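Local coordinates for aluminum resistance protein (Clostridium novyi, PDB 3I16), which probably acts as a pyridoxal-phosphate-dependent carbon-sulfur lyase of the methionine gamma-lyase family, with a suggested role in aluminum resistance, at residues R184-I196 and E321-I334. Sequence-based numbering, arbitrary orientation. Where two conformers were deposited one is given.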
ATOM      1  N   ARG B 184      14.208 -28.787  11.914  1.00 15.35           N
ATOM      2  CA  ARG B 184      15.576 -28.548  11.464  1.00 15.97           C
ATOM      3  C   ARG B 184      16.385 -27.730  12.476  1.00 18.47           C
ATOM      4  O   ARG B 184      17.478 -28.148  12.899  1.00 18.03           O
ATOM      5  CB  ARG B 184      15.555 -27.848  10.111  1.00 15.18           C
ATOM      6  CG  ARG B 184      16.912 -27.610   9.531  1.00 13.17           C
ATOM      7  CD  ARG B 184      16.821 -27.103   8.150  1.00 15.64           C
ATOM      8  NE  ARG B 184      18.141 -26.898   7.553  1.00 11.57           N
ATOM      9  CZ  ARG B 184      18.327 -26.513   6.295  1.00 16.09           C
ATOM     10  NH1 ARG B 184      17.292 -26.318   5.486  1.00 17.13           N
ATOM     11  NH2 ARG B 184      19.548 -26.327   5.837  1.00 17.62           N
ATOM     12  N   SER B 185      15.844 -26.577  12.860  1.00 19.03           N
ATOM     13  CA  SER B 185      16.495 -25.664  13.806  1.00 20.79           C
ATOM     14  C   SER B 185      16.313 -26.166  15.235  1.00 23.79           C
ATOM     15  O   SER B 185      15.352 -26.871  15.533  1.00 22.51           O
ATOM     16  CB  SER B 185      15.897 -24.259  13.654  1.00 21.54           C
ATOM     17  OG  SER B 185      16.506 -23.334  14.527  1.00 23.41           O
ATOM     18  N   THR B 186      17.210 -25.783  16.136  1.00 25.96           N
ATOM     19  CA  THR B 186      17.133 -26.279  17.506  1.00 27.32           C
ATOM     20  C   THR B 186      16.127 -25.590  18.406  1.00 25.98           C
ATOM     21  O   THR B 186      15.767 -26.146  19.440  1.00 25.24           O
ATOM     22  CB  THR B 186      18.497 -26.181  18.209  1.00 30.46           C
ATOM     23  OG1 THR B 186      18.855 -24.801  18.340  1.00 36.89           O
ATOM     24  CG2 THR B 186      19.563 -26.917  17.398  1.00 31.90           C
ATOM     25  N   GLY B 187      15.675 -24.388  18.062  1.00 26.53           N
ATOM     26  CA  GLY B 187      14.767 -23.668  18.960  1.00 27.71           C
ATOM     27  C   GLY B 187      15.528 -23.255  20.214  1.00 28.49           C
ATOM     28  O   GLY B 187      16.734 -22.961  20.143  1.00 29.01           O
ATOM     29  N   TYR B 188      14.862 -23.252  21.365  1.00 27.88           N
ATOM     30  CA  TYR B 188      15.542 -22.919  22.609  1.00 27.96           C
ATOM     31  C   TYR B 188      16.174 -24.150  23.253  1.00 29.77           C
ATOM     32  O   TYR B 188      15.755 -24.591  24.329  1.00 32.77           O
ATOM     33  CB  TYR B 188      14.618 -22.207  23.613  1.00 29.51           C
ATOM     34  CG  TYR B 188      14.117 -20.829  23.197  1.00 31.42           C
ATOM     35  CD1 TYR B 188      14.946 -19.928  22.532  1.00 30.99           C
ATOM     36  CD2 TYR B 188      12.838 -20.399  23.549  1.00 38.33           C
ATOM     37  CE1 TYR B 188      14.510 -18.676  22.180  1.00 26.60           C
ATOM     38  CE2 TYR B 188      12.384 -19.126  23.198  1.00 38.30           C
ATOM     39  CZ  TYR B 188      13.231 -18.275  22.507  1.00 35.78           C
ATOM     40  OH  TYR B 188      12.809 -17.021  22.151  1.00 32.20           O
ATOM     41  N   GLY B 189      17.202 -24.695  22.614  1.00 29.17           N
ATOM     42  CA  GLY B 189      17.901 -25.857  23.156  1.00 28.02           C
ATOM     43  C   GLY B 189      19.378 -25.560  23.292  1.00 27.77           C
ATOM     44  O   GLY B 189      19.788 -24.398  23.433  1.00 27.73           O
ATOM     45  N   TRP B 190      20.178 -26.619  23.255  1.00 23.77           N
ATOM     46  CA  TRP B 190      21.617 -26.505  23.334  1.00 23.78           C
ATOM     47  C   TRP B 190      22.132 -27.736  22.610  1.00 23.65           C
ATOM     48  O   TRP B 190      22.546 -28.720  23.217  1.00 20.20           O
ATOM     49  CB  TRP B 190      22.084 -26.429  24.783  1.00 24.17           C
ATOM     50  CG  TRP B 190      23.563 -26.249  24.938  1.00 22.99           C
ATOM     51  CD1 TRP B 190      24.480 -27.223  25.197  1.00 22.94           C
ATOM     52  CD2 TRP B 190      24.301 -25.020  24.844  1.00 16.26           C
ATOM     53  NE1 TRP B 190      25.736 -26.679  25.290  1.00 18.74           N
ATOM     54  CE2 TRP B 190      25.654 -25.328  25.070  1.00 21.02           C
ATOM     55  CE3 TRP B 190      23.945 -23.694  24.606  1.00 14.96           C
ATOM     56  CZ2 TRP B 190      26.650 -24.360  25.063  1.00 17.44           C
ATOM     57  CZ3 TRP B 190      24.942 -22.735  24.588  1.00 18.95           C
ATOM     58  CH2 TRP B 190      26.273 -23.073  24.811  1.00 16.44           C
ATOM     59  N   ARG B 191      22.052 -27.656  21.290  1.00 23.40           N
ATOM     60  CA  ARG B 191      22.429 -28.732  20.404  1.00 25.03           C
ATOM     61  C   ARG B 191      22.532 -28.132  19.013  1.00 23.89           C
ATOM     62  O   ARG B 191      22.033 -27.035  18.755  1.00 22.35           O
ATOM     63  CB  ARG B 191      21.361 -29.841  20.420  1.00 23.98           C
ATOM     64  CG  ARG B 191      19.967 -29.363  19.962  1.00 29.74           C
ATOM     65  CD  ARG B 191      18.946 -30.497  19.935  1.00 37.13           C
ATOM     66  NE  ARG B 191      17.677 -30.164  19.260  1.00 39.67           N
ATOM     67  CZ  ARG B 191      17.503 -30.068  17.934  1.00 42.13           C
ATOM     68  NH1 ARG B 191      18.519 -30.192  17.101  1.00 38.33           N
ATOM     69  NH2 ARG B 191      16.296 -29.799  17.423  1.00 50.34           N
ATOM     70  N   ARG B 192      23.148 -28.868  18.108  1.00 22.46           N
ATOM     71  CA  ARG B 192      23.299 -28.401  16.740  1.00 22.23           C
ATOM     72  C   ARG B 192      22.036 -28.622  15.936  1.00 20.60           C
ATOM     73  O   ARG B 192      21.298 -29.560  16.197  1.00 22.09           O
ATOM     74  CB  ARG B 192      24.453 -29.135  16.082  1.00 21.92           C
ATOM     75  CG  ARG B 192      25.793 -28.829  16.752  1.00 25.21           C
ATOM     76  CD  ARG B 192      26.888 -29.659  16.125  1.00 25.78           C
ATOM     77  NE  ARG B 192      27.020 -29.349  14.705  1.00 22.55           N
ATOM     78  CZ  ARG B 192      27.631 -30.111  13.803  1.00 30.36           C
ATOM     79  NH1 ARG B 192      28.190 -31.272  14.156  1.00 35.86           N
ATOM     80  NH2 ARG B 192      27.678 -29.721  12.533  1.00 26.75           N
ATOM     81  N   ALA B 193      21.788 -27.746  14.970  1.00 21.12           N
ATOM     82  CA  ALA B 193      20.663 -27.878  14.043  1.00 19.73           C
ATOM     83  C   ALA B 193      20.921 -29.091  13.170  1.00 19.60           C
ATOM     84  O   ALA B 193      22.089 -29.412  12.905  1.00 18.59           O
ATOM     85  CB  ALA B 193      20.560 -26.644  13.157  1.00 17.84           C
ATOM     86  N   LEU B 194      19.856 -29.743  12.688  1.00 18.95           N
ATOM     87  CA  LEU B 194      20.012 -30.913  11.807  1.00 19.22           C
ATOM     88  C   LEU B 194      20.501 -30.535  10.432  1.00 15.97           C
ATOM     89  O   LEU B 194      19.933 -29.671   9.779  1.00 16.40           O
ATOM     90  CB  LEU B 194      18.714 -31.701  11.606  1.00 19.89           C
ATOM     91  CG  LEU B 194      18.110 -32.492  12.746  1.00 21.78           C
ATOM     92  CD1 LEU B 194      17.124 -33.463  12.121  1.00 23.38           C
ATOM     93  CD2 LEU B 194      19.143 -33.250  13.524  1.00 21.38           C
ATOM     94  N   LEU B 195      21.542 -31.218   9.978  1.00 15.72           N
ATOM     95  CA  LEU B 195      22.069 -30.995   8.663  1.00 14.18           C
ATOM     96  C   LEU B 195      21.150 -31.692   7.642  1.00 14.12           C
ATOM     97  O   LEU B 195      20.363 -32.570   7.991  1.00 14.11           O
ATOM     98  CB  LEU B 195      23.473 -31.561   8.568  1.00 15.60           C
ATOM     99  CG  LEU B 195      24.542 -31.002   9.529  1.00 17.98           C
ATOM    100  CD1 LEU B 195      25.822 -31.821   9.441  1.00 19.50           C
ATOM    101  CD2 LEU B 195      24.836 -29.549   9.260  1.00 15.83           C
ATOM    102  N   ILE B 196      21.269 -31.310   6.382  1.00 14.23           N
ATOM    103  CA  ILE B 196      20.494 -31.939   5.312  1.00 13.50           C
ATOM    104  C   ILE B 196      20.739 -33.456   5.274  1.00 14.91           C
ATOM    105  O   ILE B 196      19.797 -34.225   4.999  1.00 14.56           O
ATOM    106  CB  ILE B 196      20.809 -31.315   3.924  1.00 13.00           C
ATOM    107  CG1 ILE B 196      20.314 -29.866   3.849  1.00 16.15           C
ATOM    108  CG2 ILE B 196      20.243 -32.207   2.773  1.00 10.24           C
ATOM    109  CD1 ILE B 196      18.775 -29.656   3.975  1.00 13.86           C
ATOM    110  N   GLU B 321      30.751 -20.079  26.879  1.00 14.74           N
ATOM    111  CA  GLU B 321      30.492 -21.289  26.124  1.00 14.01           C
ATOM    112  C   GLU B 321      29.538 -20.902  25.010  1.00 12.08           C
ATOM    113  O   GLU B 321      28.601 -20.126  25.223  1.00 13.14           O
ATOM    114  CB  GLU B 321      29.835 -22.371  26.961  1.00 14.38           C
ATOM    115  CG  GLU B 321      30.707 -23.055  27.956  1.00 24.17           C
ATOM    116  CD  GLU B 321      29.936 -24.146  28.685  1.00 32.14           C
ATOM    117  OE1 GLU B 321      29.382 -25.067  28.016  1.00 38.67           O
ATOM    118  OE2 GLU B 321      29.874 -24.057  29.924  1.00 37.17           O
ATOM    119  N   VAL B 322      29.753 -21.477  23.840  1.00 10.64           N
ATOM    120  CA  VAL B 322      28.950 -21.176  22.663  1.00 11.17           C
ATOM    121  C   VAL B 322      28.536 -22.475  21.974  1.00 12.06           C
ATOM    122  O   VAL B 322      29.234 -23.473  22.064  1.00 13.53           O
ATOM    123  CB  VAL B 322      29.733 -20.278  21.672  1.00 11.25           C
ATOM    124  CG1 VAL B 322      30.020 -18.903  22.313  1.00 11.64           C
ATOM    125  CG2 VAL B 322      31.042 -20.963  21.207  1.00  7.75           C
HETATM  126  N   MSE B 323      27.407 -22.434  21.279  1.00 12.42           N
HETATM  127  CA  MSE B 323      26.855 -23.580  20.564  1.00 12.38           C
HETATM  128  C   MSE B 323      26.168 -23.018  19.344  1.00 12.34           C
HETATM  129  O   MSE B 323      25.246 -22.226  19.481  1.00 11.55           O
HETATM  130  CB  MSE B 323      25.838 -24.306  21.449  1.00 15.17           C
HETATM  131  CG  MSE B 323      24.928 -25.336  20.745  1.00 16.58           C
HETATM  132 SE   MSE B 323      25.951 -26.794  20.085  0.75 17.02          SE
HETATM  133  CE  MSE B 323      26.558 -27.578  21.737  1.00 14.55           C
ATOM    134  N   PRO B 324      26.645 -23.351  18.143  1.00 13.19           N
ATOM    135  CA  PRO B 324      27.804 -24.184  17.808  1.00 14.37           C
ATOM    136  C   PRO B 324      29.105 -23.376  17.819  1.00 12.45           C
ATOM    137  O   PRO B 324      29.084 -22.161  18.064  1.00 13.34           O
ATOM    138  CB  PRO B 324      27.486 -24.660  16.393  1.00 13.61           C
ATOM    139  CG  PRO B 324      26.641 -23.565  15.813  1.00 15.33           C
ATOM    140  CD  PRO B 324      25.913 -22.907  16.937  1.00 12.35           C
ATOM    141  N   LYS B 325      30.217 -24.059  17.552  1.00 11.41           N
ATOM    142  CA  LYS B 325      31.529 -23.435  17.460  1.00 11.83           C
ATOM    143  C   LYS B 325      31.652 -22.813  16.064  1.00 11.10           C
ATOM    144  O   LYS B 325      30.875 -23.128  15.141  1.00 11.74           O
ATOM    145  CB  LYS B 325      32.663 -24.421  17.741  1.00 12.82           C
ATOM    146  CG  LYS B 325      32.714 -24.988  19.160  1.00 18.95           C
ATOM    147  CD  LYS B 325      33.089 -23.953  20.185  1.00 24.57           C
ATOM    148  N   TYR B 326      32.634 -21.938  15.911  1.00 11.31           N
ATOM    149  CA  TYR B 326      32.806 -21.147  14.671  1.00 12.30           C
ATOM    150  C   TYR B 326      33.102 -21.972  13.432  1.00 13.32           C
ATOM    151  O   TYR B 326      32.803 -21.537  12.310  1.00 12.55           O
ATOM    152  CB  TYR B 326      33.918 -20.093  14.852  1.00 14.11           C
ATOM    153  CG  TYR B 326      35.321 -20.629  14.738  1.00 13.57           C
ATOM    154  CD1 TYR B 326      35.919 -21.287  15.810  1.00 17.28           C
ATOM    155  CD2 TYR B 326      36.068 -20.450  13.573  1.00 15.54           C
ATOM    156  CE1 TYR B 326      37.201 -21.776  15.729  1.00 17.47           C
ATOM    157  CE2 TYR B 326      37.388 -20.946  13.483  1.00 14.52           C
ATOM    158  CZ  TYR B 326      37.931 -21.608  14.565  1.00 16.89           C
ATOM    159  OH  TYR B 326      39.216 -22.107  14.532  1.00 16.64           O
ATOM    160  N   ASP B 327      33.665 -23.158  13.646  1.00 12.78           N
ATOM    161  CA  ASP B 327      34.074 -24.024  12.563  1.00 13.37           C
ATOM    162  C   ASP B 327      33.213 -25.283  12.374  1.00 15.13           C
ATOM    163  O   ASP B 327      33.635 -26.214  11.716  1.00 16.06           O
ATOM    164  CB  ASP B 327      35.550 -24.389  12.722  1.00 15.62           C
ATOM    165  CG  ASP B 327      35.831 -25.180  13.977  1.00 15.93           C
ATOM    166  OD1 ASP B 327      34.969 -25.245  14.890  1.00 16.80           O
ATOM    167  OD2 ASP B 327      36.934 -25.722  14.054  1.00 19.14           O
ATOM    168  N   GLU B 328      32.016 -25.319  12.938  1.00 15.24           N
ATOM    169  CA  GLU B 328      31.132 -26.451  12.724  1.00 15.30           C
ATOM    170  C   GLU B 328      30.203 -26.158  11.568  1.00 16.00           C
ATOM    171  O   GLU B 328      29.919 -25.005  11.281  1.00 17.62           O
ATOM    172  CB  GLU B 328      30.300 -26.729  13.960  1.00 15.98           C
ATOM    173  CG  GLU B 328      31.136 -26.876  15.191  1.00 20.48           C
ATOM    174  CD  GLU B 328      30.371 -27.508  16.307  1.00 27.62           C
ATOM    175  OE1 GLU B 328      30.113 -28.736  16.231  1.00 31.82           O
ATOM    176  OE2 GLU B 328      30.065 -26.787  17.271  1.00 15.38           O
ATOM    177  N   LYS B 329      29.723 -27.212  10.920  1.00 16.75           N
ATOM    178  CA  LYS B 329      28.798 -27.106   9.796  0.50 17.10           C
ATOM    179  C   LYS B 329      27.433 -26.680  10.375  1.00 16.70           C
ATOM    180  O   LYS B 329      26.935 -27.314  11.296  1.00 17.67           O
ATOM    181  CB  LYS B 329      28.697 -28.474   9.113  0.50 18.33           C
ATOM    182  CG  LYS B 329      28.343 -28.472   7.637  0.50 24.82           C
ATOM    183  CD  LYS B 329      28.221 -29.915   7.138  0.50 24.11           C
ATOM    184  CE  LYS B 329      29.414 -30.737   7.562  0.50 25.31           C
ATOM    185  NZ  LYS B 329      29.186 -32.205   7.422  0.50 21.58           N
ATOM    186  N   ARG B 330      26.847 -25.624   9.827  1.00 15.94           N
ATOM    187  CA  ARG B 330      25.583 -25.074  10.297  1.00 17.36           C
ATOM    188  C   ARG B 330      24.403 -25.361   9.400  1.00 16.67           C
ATOM    189  O   ARG B 330      24.550 -25.381   8.187  1.00 18.50           O
ATOM    190  CB  ARG B 330      25.744 -23.571  10.460  1.00 14.41           C
ATOM    191  CG  ARG B 330      26.721 -23.252  11.572  1.00 16.36           C
ATOM    192  CD  ARG B 330      27.209 -21.835  11.538  1.00 16.35           C
ATOM    193  NE  ARG B 330      28.165 -21.599  12.627  1.00 13.65           N
ATOM    194  CZ  ARG B 330      27.929 -20.967  13.780  1.00 11.42           C
ATOM    195  NH1 ARG B 330      26.753 -20.427  14.067  1.00  9.96           N
ATOM    196  NH2 ARG B 330      28.916 -20.854  14.673  1.00 13.81           N
ATOM    197  N   SER B 331      23.245 -25.602  10.008  1.00 16.59           N
ATOM    198  CA  SER B 331      22.006 -25.845   9.256  1.00 18.37           C
ATOM    199  C   SER B 331      20.951 -24.790   9.564  1.00 18.58           C
ATOM    200  O   SER B 331      19.802 -24.911   9.129  1.00 22.46           O
ATOM    201  CB  SER B 331      21.469 -27.248   9.521  1.00 20.94           C
ATOM    202  OG  SER B 331      20.716 -27.724   8.397  1.00 12.96           O
ATOM    203  N   ASP B 332      21.346 -23.745  10.291  1.00 16.97           N
ATOM    204  CA  ASP B 332      20.478 -22.588  10.557  1.00 17.07           C
ATOM    205  C   ASP B 332      21.350 -21.366  10.898  1.00 16.64           C
ATOM    206  O   ASP B 332      22.576 -21.477  11.026  1.00 16.42           O
ATOM    207  CB  ASP B 332      19.401 -22.888  11.620  1.00 16.25           C
ATOM    208  CG  ASP B 332      19.948 -22.967  13.043  1.00 17.38           C
ATOM    209  OD1 ASP B 332      21.035 -22.425  13.331  1.00 21.02           O
ATOM    210  OD2 ASP B 332      19.268 -23.563  13.903  1.00 17.88           O
ATOM    211  N   ILE B 333      20.727 -20.209  11.064  1.00 18.92           N
ATOM    212  CA  ILE B 333      21.472 -18.979  11.335  1.00 16.83           C
ATOM    213  C   ILE B 333      21.625 -18.633  12.813  1.00 15.82           C
ATOM    214  O   ILE B 333      22.122 -17.562  13.145  1.00 15.57           O
ATOM    215  CB  ILE B 333      20.850 -17.749  10.588  1.00 16.66           C
ATOM    216  CG1 ILE B 333      19.430 -17.427  11.081  1.00 17.97           C
ATOM    217  CG2 ILE B 333      20.872 -17.984   9.076  1.00 18.30           C
ATOM    218  CD1 ILE B 333      18.938 -16.032  10.673  1.00 14.98           C
ATOM    219  N   ILE B 334      21.212 -19.522  13.703  1.00 13.22           N
ATOM    220  CA  ILE B 334      21.172 -19.168  15.115  1.00 14.45           C
ATOM    221  C   ILE B 334      22.493 -19.454  15.824  1.00 12.55           C
ATOM    222  O   ILE B 334      23.125 -20.461  15.525  1.00 11.96           O
ATOM    223  CB  ILE B 334      20.015 -19.895  15.841  1.00 15.14           C
ATOM    224  CG1 ILE B 334      18.678 -19.531  15.197  1.00 18.54           C
ATOM    225  CG2 ILE B 334      19.979 -19.508  17.320  1.00 12.64           C
ATOM    226  CD1 ILE B 334      17.485 -20.209  15.845  1.00 23.29           C
TER
HETATM  227  O   HOH W   1      26.354 -26.603  14.092  1.00 33.15           O
HETATM  228  O   HOH W   2      23.935 -27.355  12.046  1.00 21.02           O
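R184 and S331 meet in the buried half of this contact: NE of the arginine donates to OG of the serine over 2.8 Å, nearly in the guanidinium plane, and NH2 adds a weak bond to the same oxygen. The arginine chain reaches it fully extended, CG anti to the backbone N (chi1 -177°), while NH1 turns to E229 and N219. Next along, S185 OG donates to D332 OD2 (2.8 Å), coming in from above the carboxylate plane. The other oxygen, D332 OD1, accepts from the backbone N of I334 in an Asx turn, so both carboxylate oxygens are engaged. A193 CB packs against D332 OD2 at 3.4 Å.

Nearer the surface, R192 bends at chi3 (61°) and lays its guanidinium beside the 328-329 backbone. NH2 meets a lone pair of K329 O in the carbonyl plane (2.8 Å), and a water links NE to that same oxygen. E328 OE1 sits over the guanidinium face, 3.5 Å from R192 NE, a salt bridge by charge alone; its partner OE2 takes the backbone N-H of K325.

Apolar contacts lie at both ends. Selenomethionine M323 sets CB over the six-membered ring of W190, 3.4 Å from its centroid, a CH-pi contact, and curls back so that CE lies 3.8 Å from W190 NE1. At the S331 end, L195 CD2 lies 3.7 Å from K329 O.

Together these contacts join the loop after strand 177-183 of the large mixed sheet to the edge strand of the antiparallel sheet and its following loop, with S185, which touches the pyridoxal phosphate, held by D332 across the junction, consistent with the domain junction of fold-type I PLP enzymes.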